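PDB 6IDN: ICChI, a glycosylated chitinase from Ipomoea carnea, which probably hydrolyses the beta-1,4 linkages of chitin as a plant glycoside hydrolase family 18 enzyme, and also has lysozyme activity. Local coordinates for residues 19-24 against 64-69; 27-32 against 121-126; 220-223 against 229-232. One frame throughout, in Å; residues are numbered along the deposited sequence.

Contact 1: residues 19-24 against 64-69; sequences TCDTDD and ISYCKS
Cys20 and Cys67 join two helices covalently, their SG atoms 2.0 Å apart. In both residues SG lies anti to the carbonyl carbon and beside the backbone N; these like rotamers let the two sulfurs meet between the helices, and the S-S torsion of 103° closes the bridge. Cys20 CB stands 4.0 Å from Cys67 CB. The CA atoms of Cys20 and Cys67, at 5.7 Å, are the nearest such pair between the segments.

One residue on from Cys20 and one before Cys67, a polar link runs next to the disulfide. Tyr66 directs its CG anti to the backbone N (chi1 171°), which carries the ring across to the carboxylate of Asp21. The phenol OH of Tyr66 donates to Asp21 OD1 at 2.4 Å, a spacing so short that its exact value is doubtful. OD1 lies in the plane of the ring, at its edge, while carboxylate and ring planes stand 73° apart; Asp21 OD2, at 3.5 Å from Tyr66 OH, is badly angled for a second bond. The guanidinium of Arg17, on the same helix as Asp21, makes a cation-pi contact with the Tyr66 ring.

In the TIM barrel these are successive outer helices: helix 16-21 comes after strand 2-7, and helix 60-69 comes after strand 27-36. The disulfide is buried, with Ile28 and Ile72 against Cys20 and Leu16 against Cys67, whereas Asp21 and Tyr66 lie nearer the surface.

Thr22 OG1 donates to Thr19 O, which also receives Thr22 N. Thr22 OG1 in turn accepts from Asp24 N at 3.1 Å, an ST turn. Between them Asp23 has positive phi, and its OD1 forms a salt bridge with Lys70.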
ATOM      1  N   THR A  19       5.273  -0.874  15.717  1.00 28.20           N
ATOM      2  CA  THR A  19       4.221  -1.321  14.818  1.00 26.28           C
ATOM      3  C   THR A  19       4.385  -2.799  14.482  1.00 27.80           C
ATOM      4  O   THR A  19       3.427  -3.580  14.556  1.00 25.92           O
ATOM      5  CB  THR A  19       4.249  -0.448  13.568  1.00 24.63           C
ATOM      6  OG1 THR A  19       3.970   0.904  13.960  1.00 27.44           O
ATOM      7  CG2 THR A  19       3.217  -0.914  12.533  1.00 23.67           C
ATOM      8  N   CYS A  20       5.605  -3.210  14.141  1.00 29.42           N
ATOM      9  CA  CYS A  20       5.828  -4.621  13.859  1.00 26.14           C
ATOM     10  C   CYS A  20       5.625  -5.472  15.103  1.00 27.68           C
ATOM     11  O   CYS A  20       5.109  -6.591  15.016  1.00 28.49           O
ATOM     12  CB  CYS A  20       7.224  -4.820  13.273  1.00 29.00           C
ATOM     13  SG  CYS A  20       7.302  -4.144  11.621  1.00 27.30           S
ATOM     14  N   ASP A  21       6.018  -4.958  16.273  1.00 29.56           N
ATOM     15  CA  ASP A  21       5.902  -5.718  17.512  1.00 31.59           C
ATOM     16  C   ASP A  21       4.459  -5.894  17.994  1.00 31.61           C
ATOM     17  O   ASP A  21       4.237  -6.614  18.972  1.00 33.31           O
ATOM     18  CB  ASP A  21       6.749  -5.048  18.595  1.00 33.78           C
ATOM     19  CG  ASP A  21       8.207  -5.517  18.580  1.00 34.85           C
ATOM     20  OD1 ASP A  21       8.469  -6.665  18.164  1.00 35.47           O
ATOM     21  OD2 ASP A  21       9.095  -4.737  18.988  1.00 39.31           O
ATOM     22  N   THR A  22       3.466  -5.280  17.350  1.00 30.65           N
ATOM     23  CA  THR A  22       2.088  -5.649  17.660  1.00 33.19           C
ATOM     24  C   THR A  22       1.793  -7.085  17.260  1.00 29.62           C
ATOM     25  O   THR A  22       0.863  -7.689  17.811  1.00 31.21           O
ATOM     26  CB  THR A  22       1.086  -4.724  16.955  1.00 29.79           C
ATOM     27  OG1 THR A  22       1.081  -4.988  15.544  1.00 28.43           O
ATOM     28  CG2 THR A  22       1.423  -3.273  17.216  1.00 35.81           C
ATOM     29  N   ASP A  23       2.564  -7.633  16.318  1.00 28.64           N
ATOM     30  CA  ASP A  23       2.352  -8.961  15.757  1.00 29.07           C
ATOM     31  C   ASP A  23       0.984  -9.083  15.084  1.00 30.89           C
ATOM     32  O   ASP A  23       0.508 -10.190  14.822  1.00 31.14           O
ATOM     33  CB  ASP A  23       2.552 -10.044  16.828  1.00 32.90           C
ATOM     34  CG  ASP A  23       3.991 -10.114  17.301  1.00 36.10           C
ATOM     35  OD1 ASP A  23       4.890 -10.022  16.441  1.00 37.41           O
ATOM     36  OD2 ASP A  23       4.230 -10.246  18.520  1.00 41.69           O
ATOM     37  N   ASP A  24       0.354  -7.944  14.786  1.00 25.84           N
ATOM     38  CA  ASP A  24      -0.921  -7.921  14.076  1.00 28.54           C
ATOM     39  C   ASP A  24      -0.763  -7.806  12.570  1.00 28.20           C
ATOM     40  O   ASP A  24      -1.716  -8.107  11.841  1.00 28.04           O
ATOM     41  CB  ASP A  24      -1.785  -6.748  14.561  1.00 24.73           C
ATOM     42  CG  ASP A  24      -2.455  -7.024  15.892  1.00 31.44           C
ATOM     43  OD1 ASP A  24      -2.450  -8.192  16.335  1.00 39.14           O
ATOM     44  OD2 ASP A  24      -2.988  -6.073  16.507  1.00 38.36           O
ATOM     45  N   ILE A  64      13.500  -1.735   9.881  1.00 28.90           N
ATOM     46  CA  ILE A  64      13.059  -2.501   8.716  1.00 31.75           C
ATOM     47  C   ILE A  64      13.637  -3.910   8.780  1.00 35.18           C
ATOM     48  O   ILE A  64      12.925  -4.907   8.610  1.00 28.04           O
ATOM     49  CB  ILE A  64      13.466  -1.780   7.416  1.00 27.06           C
ATOM     50  CG1 ILE A  64      12.755  -0.425   7.292  1.00 25.57           C
ATOM     51  CG2 ILE A  64      13.165  -2.643   6.182  1.00 31.36           C
ATOM     52  CD1 ILE A  64      13.407   0.517   6.276  1.00 25.12           C
ATOM     53  N   SER A  65      14.942  -4.014   9.040  1.00 29.42           N
ATOM     54  CA  SER A  65      15.556  -5.331   9.148  1.00 31.01           C
ATOM     55  C   SER A  65      14.881  -6.162  10.231  1.00 32.01           C
ATOM     56  O   SER A  65      14.659  -7.366  10.056  1.00 33.45           O
ATOM     57  CB  SER A  65      17.048  -5.187   9.436  1.00 33.25           C
ATOM     58  OG  SER A  65      17.706  -6.429   9.271  1.00 51.55           O
ATOM     59  N   TYR A  66      14.557  -5.535  11.359  1.00 32.71           N
ATOM     60  CA  TYR A  66      13.909  -6.258  12.448  1.00 33.80           C
ATOM     61  C   TYR A  66      12.516  -6.724  12.036  1.00 31.94           C
ATOM     62  O   TYR A  66      12.141  -7.877  12.279  1.00 32.64           O
ATOM     63  CB  TYR A  66      13.844  -5.377  13.691  1.00 34.98           C
ATOM     64  CG  TYR A  66      13.004  -5.966  14.796  1.00 35.89           C
ATOM     65  CD1 TYR A  66      13.510  -6.962  15.628  1.00 38.24           C
ATOM     66  CD2 TYR A  66      11.700  -5.533  15.006  1.00 34.54           C
ATOM     67  CE1 TYR A  66      12.732  -7.506  16.642  1.00 39.18           C
ATOM     68  CE2 TYR A  66      10.920  -6.066  16.019  1.00 36.36           C
ATOM     69  CZ  TYR A  66      11.443  -7.052  16.833  1.00 37.78           C
ATOM     70  OH  TYR A  66      10.662  -7.592  17.834  1.00 38.81           O
ATOM     71  N   CYS A  67      11.739  -5.843  11.403  1.00 29.74           N
ATOM     72  CA  CYS A  67      10.428  -6.243  10.897  1.00 28.01           C
ATOM     73  C   CYS A  67      10.550  -7.428   9.952  1.00 31.08           C
ATOM     74  O   CYS A  67       9.796  -8.399  10.053  1.00 28.76           O
ATOM     75  CB  CYS A  67       9.757  -5.073  10.183  1.00 28.67           C
ATOM     76  SG  CYS A  67       9.259  -3.736  11.241  1.00 29.36           S
ATOM     77  N   LYS A  68      11.504  -7.364   9.022  1.00 27.61           N
ATOM     78  CA  LYS A  68      11.663  -8.457   8.069  1.00 27.61           C
ATOM     79  C   LYS A  68      12.094  -9.749   8.757  1.00 29.97           C
ATOM     80  O   LYS A  68      11.682 -10.838   8.336  1.00 30.19           O
ATOM     81  CB  LYS A  68      12.648  -8.044   6.972  1.00 27.12           C
ATOM     82  CG  LYS A  68      12.126  -6.887   6.108  1.00 27.48           C
ATOM     83  CD  LYS A  68      13.231  -6.268   5.264  1.00 31.24           C
ATOM     84  CE  LYS A  68      13.850  -7.302   4.327  1.00 33.89           C
ATOM     85  NZ  LYS A  68      14.907  -6.701   3.465  1.00 29.65           N
ATOM     86  N   SER A  69      12.891  -9.654   9.826  1.00 31.93           N
ATOM     87  CA  SER A  69      13.284 -10.849  10.565  1.00 34.37           C
ATOM     88  C   SER A  69      12.084 -11.569  11.162  1.00 37.41           C
ATOM     89  O   SER A  69      12.169 -12.769  11.439  1.00 36.22           O
ATOM     90  CB  SER A  69      14.288 -10.493  11.666  1.00 37.87           C
ATOM     91  OG  SER A  69      13.639 -10.020  12.834  1.00 36.77           O
TER

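Contact 2: residues 27-32 against 121-126; sequences IINIGF and GIDFDI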
ATOM      1  N   ILE A  27       2.229  -7.088   6.561  1.00 20.14           N
ATOM      2  CA  ILE A  27       2.765  -6.163   5.558  1.00 18.06           C
ATOM      3  C   ILE A  27       2.647  -4.745   6.098  1.00 18.50           C
ATOM      4  O   ILE A  27       1.604  -4.371   6.643  1.00 17.97           O
ATOM      5  CB  ILE A  27       2.007  -6.269   4.217  1.00 18.64           C
ATOM      6  CG1 ILE A  27       2.088  -7.704   3.695  1.00 20.15           C
ATOM      7  CG2 ILE A  27       2.589  -5.313   3.213  1.00 20.15           C
ATOM      8  CD1 ILE A  27       1.134  -7.993   2.570  1.00 18.98           C
ATOM      9  N   ILE A  28       3.712  -3.958   5.959  1.00 20.21           N
ATOM     10  CA  ILE A  28       3.699  -2.542   6.327  1.00 20.73           C
ATOM     11  C   ILE A  28       3.930  -1.738   5.064  1.00 15.77           C
ATOM     12  O   ILE A  28       4.959  -1.909   4.402  1.00 18.07           O
ATOM     13  CB  ILE A  28       4.783  -2.180   7.357  1.00 22.91           C
ATOM     14  CG1 ILE A  28       4.853  -3.203   8.491  1.00 25.03           C
ATOM     15  CG2 ILE A  28       4.558  -0.755   7.901  1.00 22.69           C
ATOM     16  CD1 ILE A  28       3.681  -3.165   9.408  1.00 30.62           C
ATOM     17  N   ASN A  29       3.001  -0.842   4.746  1.00 16.57           N
ATOM     18  CA  ASN A  29       3.202   0.119   3.661  1.00 16.95           C
ATOM     19  C   ASN A  29       3.689   1.429   4.265  1.00 17.76           C
ATOM     20  O   ASN A  29       2.941   2.095   4.986  1.00 17.98           O
ATOM     21  CB  ASN A  29       1.915   0.358   2.879  1.00 19.03           C
ATOM     22  CG  ASN A  29       1.422  -0.874   2.186  1.00 16.28           C
ATOM     23  OD1 ASN A  29       2.204  -1.614   1.591  1.00 19.34           O
ATOM     24  ND2 ASN A  29       0.105  -1.092   2.236  1.00 18.03           N
ATOM     25  N   ILE A  30       4.919   1.821   3.945  1.00 17.57           N
ATOM     26  CA  ILE A  30       5.483   3.077   4.434  1.00 19.19           C
ATOM     27  C   ILE A  30       5.117   4.168   3.429  1.00 18.53           C
ATOM     28  O   ILE A  30       5.593   4.160   2.290  1.00 18.68           O
ATOM     29  CB  ILE A  30       7.005   2.985   4.621  1.00 18.19           C
ATOM     30  CG1 ILE A  30       7.383   1.925   5.669  1.00 23.39           C
ATOM     31  CG2 ILE A  30       7.594   4.362   4.977  1.00 21.29           C
ATOM     32  CD1 ILE A  30       8.897   1.810   5.914  1.00 23.07           C
ATOM     33  N   GLY A  31       4.282   5.115   3.838  1.00 19.62           N
ATOM     34  CA  GLY A  31       3.851   6.202   2.965  1.00 20.16           C
ATOM     35  C   GLY A  31       4.359   7.523   3.515  1.00 21.08           C
ATOM     36  O   GLY A  31       4.435   7.693   4.734  1.00 22.33           O
ATOM     37  N   PHE A  32       4.708   8.464   2.626  1.00 23.14           N
ATOM     38  CA  PHE A  32       4.531   8.388   1.174  1.00 22.36           C
ATOM     39  C   PHE A  32       5.669   9.047   0.418  1.00 20.51           C
ATOM     40  O   PHE A  32       6.261  10.012   0.896  1.00 21.38           O
ATOM     41  CB  PHE A  32       3.231   9.077   0.739  1.00 21.98           C
ATOM     42  CG  PHE A  32       1.994   8.320   1.105  1.00 20.60           C
ATOM     43  CD1 PHE A  32       1.673   7.132   0.454  1.00 16.32           C
ATOM     44  CD2 PHE A  32       1.155   8.790   2.100  1.00 23.19           C
ATOM     45  CE1 PHE A  32       0.514   6.430   0.785  1.00 18.22           C
ATOM     46  CE2 PHE A  32       0.008   8.093   2.444  1.00 20.77           C
ATOM     47  CZ  PHE A  32      -0.311   6.905   1.791  1.00 17.88           C
ATOM     48  N   GLY A 121       9.228  -4.127  -1.737  1.00 16.26           N
ATOM     49  CA  GLY A 121       8.482  -3.808  -2.931  1.00 16.74           C
ATOM     50  C   GLY A 121       7.872  -2.428  -2.820  1.00 17.19           C
ATOM     51  O   GLY A 121       8.178  -1.659  -1.897  1.00 16.20           O
ATOM     52  N   ILE A 122       6.971  -2.160  -3.767  1.00 15.28           N
ATOM     53  CA  ILE A 122       6.454  -0.827  -4.042  1.00 15.71           C
ATOM     54  C   ILE A 122       4.941  -0.910  -4.075  1.00 13.94           C
ATOM     55  O   ILE A 122       4.375  -1.745  -4.798  1.00 15.24           O
ATOM     56  CB  ILE A 122       6.992  -0.286  -5.379  1.00 15.07           C
ATOM     57  CG1 ILE A 122       8.533  -0.254  -5.337  1.00 13.94           C
ATOM     58  CG2 ILE A 122       6.391   1.103  -5.677  1.00 15.57           C
ATOM     59  CD1 ILE A 122       9.107   0.655  -4.257  1.00 17.28           C
ATOM     60  N   ASP A 123       4.292  -0.053  -3.292  1.00 15.47           N
ATOM     61  CA  ASP A 123       2.836   0.065  -3.245  1.00 15.11           C
ATOM     62  C   ASP A 123       2.429   1.289  -4.059  1.00 13.69           C
ATOM     63  O   ASP A 123       2.999   2.369  -3.883  1.00 16.16           O
ATOM     64  CB  ASP A 123       2.365   0.208  -1.796  1.00 12.63           C
ATOM     65  CG  ASP A 123       0.882   0.510  -1.673  1.00 16.64           C
ATOM     66  OD1 ASP A 123       0.074  -0.305  -2.163  1.00 16.35           O
ATOM     67  OD2 ASP A 123       0.538   1.539  -1.049  1.00 17.94           O
ATOM     68  N   PHE A 124       1.447   1.121  -4.949  1.00 15.16           N
ATOM     69  CA  PHE A 124       1.006   2.194  -5.850  1.00 13.64           C
ATOM     70  C   PHE A 124      -0.272   2.795  -5.270  1.00 13.34           C
ATOM     71  O   PHE A 124      -1.368   2.307  -5.537  1.00 15.83           O
ATOM     72  CB  PHE A 124       0.717   1.661  -7.253  1.00 11.72           C
ATOM     73  CG  PHE A 124       1.926   1.305  -8.081  1.00 14.68           C
ATOM     74  CD1 PHE A 124       2.932   0.471  -7.603  1.00 13.34           C
ATOM     75  CD2 PHE A 124       2.005   1.753  -9.396  1.00 15.16           C
ATOM     76  CE1 PHE A 124       4.008   0.133  -8.405  1.00 13.63           C
ATOM     77  CE2 PHE A 124       3.074   1.406 -10.223  1.00 17.84           C
ATOM     78  CZ  PHE A 124       4.087   0.609  -9.727  1.00 15.86           C
ATOM     79  N   ASP A 125      -0.135   3.864  -4.482  1.00 16.00           N
ATOM     80  CA  ASP A 125      -1.300   4.540  -3.897  1.00 15.86           C
ATOM     81  C   ASP A 125      -1.575   5.831  -4.663  1.00 17.11           C
ATOM     82  O   ASP A 125      -1.527   6.931  -4.137  1.00 18.13           O
ATOM     83  CB  ASP A 125      -1.081   4.798  -2.404  1.00 16.00           C
ATOM     84  CG  ASP A 125      -2.352   5.246  -1.692  1.00 21.18           C
ATOM     85  OD1 ASP A 125      -3.445   5.150  -2.287  1.00 21.42           O
ATOM     86  OD2 ASP A 125      -2.268   5.717  -0.532  1.00 26.94           O
ATOM     87  N   ILE A 126      -1.842   5.660  -5.953  1.00 15.92           N
ATOM     88  CA  ILE A 126      -1.992   6.780  -6.880  1.00 15.24           C
ATOM     89  C   ILE A 126      -3.413   7.326  -6.748  1.00 21.09           C
ATOM     90  O   ILE A 126      -4.375   6.673  -7.148  1.00 18.33           O
ATOM     91  CB  ILE A 126      -1.689   6.341  -8.320  1.00 17.06           C
ATOM     92  CG1 ILE A 126      -0.320   5.645  -8.402  1.00 17.51           C
ATOM     93  CG2 ILE A 126      -1.744   7.537  -9.279  1.00 20.13           C
ATOM     94  CD1 ILE A 126       0.825   6.418  -7.710  1.00 17.74           C
TER
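Asn29 and Asp123 meet on the inner side of the barrel wall, their CA atoms 6.9 Å apart. Strand 73-80 runs between the two strands and pairs with both, so the side chains meet over it. Asn29 sets its CG beside the backbone N (chi1 -63°), and its amide stacks against the carboxylate of Asp123 with the planes only 9° apart. The approach is loose: OD1 of Asn29 comes no nearer than 3.8 Å, to Asp123 CB, and CG of Asn29 lies 4.1 Å from Asp123 OD2. That OD2 is instead hydrogen-bonded to Ser77 and Tyr6, and OD1 of Asp123 has a weak bond from Trp180.

After Ile30, which turns outward, the chain reaches Gly31, whose carbonyl accepts from Gln9. The peptide bond between Gly31 and Phe32 is cis, as at the corresponding place in related family 18 chitinases, and Phe32 points inward. Its ring presses CE1 against Asp125 OD2 at 3.2 Å, with Phe32 CZ at 3.3 Å from the same oxygen; ring and carboxylate planes are 48° apart.

Asp123 and Asp125, followed by Glu127, belong to the DxxDxDxE signature of family 18, whose glutamate acts as the proton donor in this family. The packing is consistent with a catalytic centre at which Phe32 lies on Asp125 OD2, close to Glu127 OE2, while Asp125 OD1 has a weak bond with Gln182. Asn29 flanks Asp123 without bonding to it, and its buried OD1 has no polar partner in the model; the polar partners of Asp123 OD2 are Ser77 and Tyr6.

Contact 3: residues 220-223 against 229-232; sequences AAPQ and GFIE
Pro222 and Phe230 bring the two segments together, with CA atoms 5.4 Å apart, inside the loop that leads from strand 213-219 to helix 233-244. Neither side is paired as a strand: Ala221 is extended, Pro222 and Gln223 enter a short 3-10 turn, and Gly229 takes a positive phi of 121° just before the chain extends again at Phe230. The loop thus doubles back on itself, and the Phe230 ring packs against the proline ring and the backbone of residues 220-221.

Phe230 places its CG anti to the backbone N (chi1 178°), which carries the ring toward the first segment. Pro222 covers one face in a CH-pi contact, its CD 3.6 Å from the ring centroid and 6° off the normal; CG of the proline leans toward the rim, 3.7 Å from Phe230 CD2. Further round the ring, Ala221 CA meets CD1 of Phe230 at 3.6 Å, and the carbonyl O of Ala220 lies as close to Phe230 CE1. The ring therefore packs along three consecutive residues.

Tyr264 also meets the Phe230 ring, linking the loop to helix 264-268, and its OH is hydrogen-bonded to Ile231 O. Ala220 is bonded through its backbone to Trp256 at the end of strand 250-256, while Glu232 caps helix 233-244, its carboxylate accepting from the backbone N atoms of Asp234 and Asp235.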
ATOM      1  N   ALA A 220      -9.359   1.960   9.859  1.00 16.40           N
ATOM      2  CA  ALA A 220      -9.246   1.296  11.156  1.00 19.85           C
ATOM      3  C   ALA A 220     -10.162   1.892  12.215  1.00 18.99           C
ATOM      4  O   ALA A 220     -10.359   1.268  13.264  1.00 21.59           O
ATOM      5  CB  ALA A 220      -7.803   1.347  11.668  1.00 22.09           C
ATOM      6  N   ALA A 221     -10.697   3.081  11.972  1.00 17.58           N
ATOM      7  CA  ALA A 221     -11.600   3.764  12.884  1.00 18.97           C
ATOM      8  C   ALA A 221     -12.404   4.763  12.069  1.00 17.99           C
ATOM      9  O   ALA A 221     -11.987   5.139  10.968  1.00 20.59           O
ATOM     10  CB  ALA A 221     -10.824   4.479  14.002  1.00 21.40           C
ATOM     11  N   PRO A 222     -13.564   5.198  12.568  1.00 21.49           N
ATOM     12  CA  PRO A 222     -14.330   6.222  11.827  1.00 21.36           C
ATOM     13  C   PRO A 222     -13.518   7.468  11.495  1.00 23.40           C
ATOM     14  O   PRO A 222     -13.660   8.028  10.400  1.00 24.32           O
ATOM     15  CB  PRO A 222     -15.490   6.538  12.778  1.00 26.17           C
ATOM     16  CG  PRO A 222     -15.676   5.287  13.577  1.00 28.44           C
ATOM     17  CD  PRO A 222     -14.295   4.688  13.741  1.00 23.91           C
ATOM     18  N   GLN A 223     -12.640   7.889  12.405  1.00 22.31           N
ATOM     19  CA  GLN A 223     -11.816   9.073  12.188  1.00 22.45           C
ATOM     20  C   GLN A 223     -10.827   8.896  11.038  1.00 27.60           C
ATOM     21  O   GLN A 223     -10.363   9.898  10.476  1.00 25.81           O
ATOM     22  CB  GLN A 223     -11.055   9.419  13.469  1.00 25.52           C
ATOM     23  CG  GLN A 223     -11.924   9.902  14.633  1.00 27.62           C
ATOM     24  CD  GLN A 223     -12.690   8.783  15.338  1.00 34.22           C
ATOM     25  OE1 GLN A 223     -12.451   7.596  15.108  1.00 29.53           O
ATOM     26  NE2 GLN A 223     -13.617   9.170  16.211  1.00 35.80           N
ATOM     27  N   GLY A 229     -17.238   4.469   5.434  1.00 18.09           N
ATOM     28  CA  GLY A 229     -16.727   3.156   5.089  1.00 17.43           C
ATOM     29  C   GLY A 229     -16.315   2.299   6.271  1.00 16.36           C
ATOM     30  O   GLY A 229     -16.159   1.081   6.101  1.00 16.77           O
ATOM     31  N   PHE A 230     -16.115   2.881   7.455  1.00 17.65           N
ATOM     32  CA  PHE A 230     -15.805   2.079   8.635  1.00 21.51           C
ATOM     33  C   PHE A 230     -16.885   1.029   8.864  1.00 20.57           C
ATOM     34  O   PHE A 230     -18.082   1.313   8.748  1.00 19.88           O
ATOM     35  CB  PHE A 230     -15.672   2.964   9.882  1.00 17.38           C
ATOM     36  CG  PHE A 230     -15.399   2.185  11.143  1.00 18.35           C
ATOM     37  CD1 PHE A 230     -14.138   1.648  11.384  1.00 18.00           C
ATOM     38  CD2 PHE A 230     -16.408   1.969  12.077  1.00 16.63           C
ATOM     39  CE1 PHE A 230     -13.901   0.916  12.530  1.00 21.89           C
ATOM     40  CE2 PHE A 230     -16.172   1.245  13.220  1.00 18.22           C
ATOM     41  CZ  PHE A 230     -14.906   0.714  13.440  1.00 19.21           C
ATOM     42  N   ILE A 231     -16.448  -0.189   9.196  1.00 16.44           N
ATOM     43  CA  ILE A 231     -17.322  -1.309   9.544  1.00 15.26           C
ATOM     44  C   ILE A 231     -16.971  -1.716  10.971  1.00 17.09           C
ATOM     45  O   ILE A 231     -15.812  -2.042  11.250  1.00 18.84           O
ATOM     46  CB  ILE A 231     -17.135  -2.498   8.587  1.00 17.62           C
ATOM     47  CG1 ILE A 231     -17.171  -2.036   7.128  1.00 17.09           C
ATOM     48  CG2 ILE A 231     -18.208  -3.578   8.818  1.00 20.00           C
ATOM     49  CD1 ILE A 231     -16.931  -3.185   6.115  1.00 15.95           C
ATOM     50  N   GLU A 232     -17.952  -1.690  11.872  1.00 16.49           N
ATOM     51  CA  GLU A 232     -17.695  -2.148  13.230  1.00 17.71           C
ATOM     52  C   GLU A 232     -17.193  -3.586  13.183  1.00 20.62           C
ATOM     53  O   GLU A 232     -17.613  -4.374  12.331  1.00 19.43           O
ATOM     54  CB  GLU A 232     -18.961  -2.025  14.080  1.00 23.29           C
ATOM     55  CG  GLU A 232     -18.764  -2.322  15.545  1.00 32.44           C
ATOM     56  CD  GLU A 232     -18.969  -3.786  15.857  1.00 37.28           C
ATOM     57  OE1 GLU A 232     -19.767  -4.419  15.131  1.00 36.77           O
ATOM     58  OE2 GLU A 232     -18.347  -4.299  16.819  1.00 35.65           O
TER

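In the fold
Contacts 1 and 2 are adjoining layers of the same barrel: their centres lie 16 Å apart, and they touch where Ile28 of strand 27-36 packs against the first helix, its CD1 3.9 Å from Thr19 CG2 and its CG1 4.1 Å from Cys20 SG. The disulfide thus sits behind the strand whose inner side carries Asn29 and Phe32. Contact 2 holds the signature aspartates and has its centre about 4 Å from the chain centre, whereas the centre of contact 3 is peripheral, at about 18 Å. Contact 3 touches neither of the others; its nearest atoms are about 10 Å from contact 1 and about 12 Å from contact 2, and the side chain of Phe230 is about 10 Å from a calcium ion.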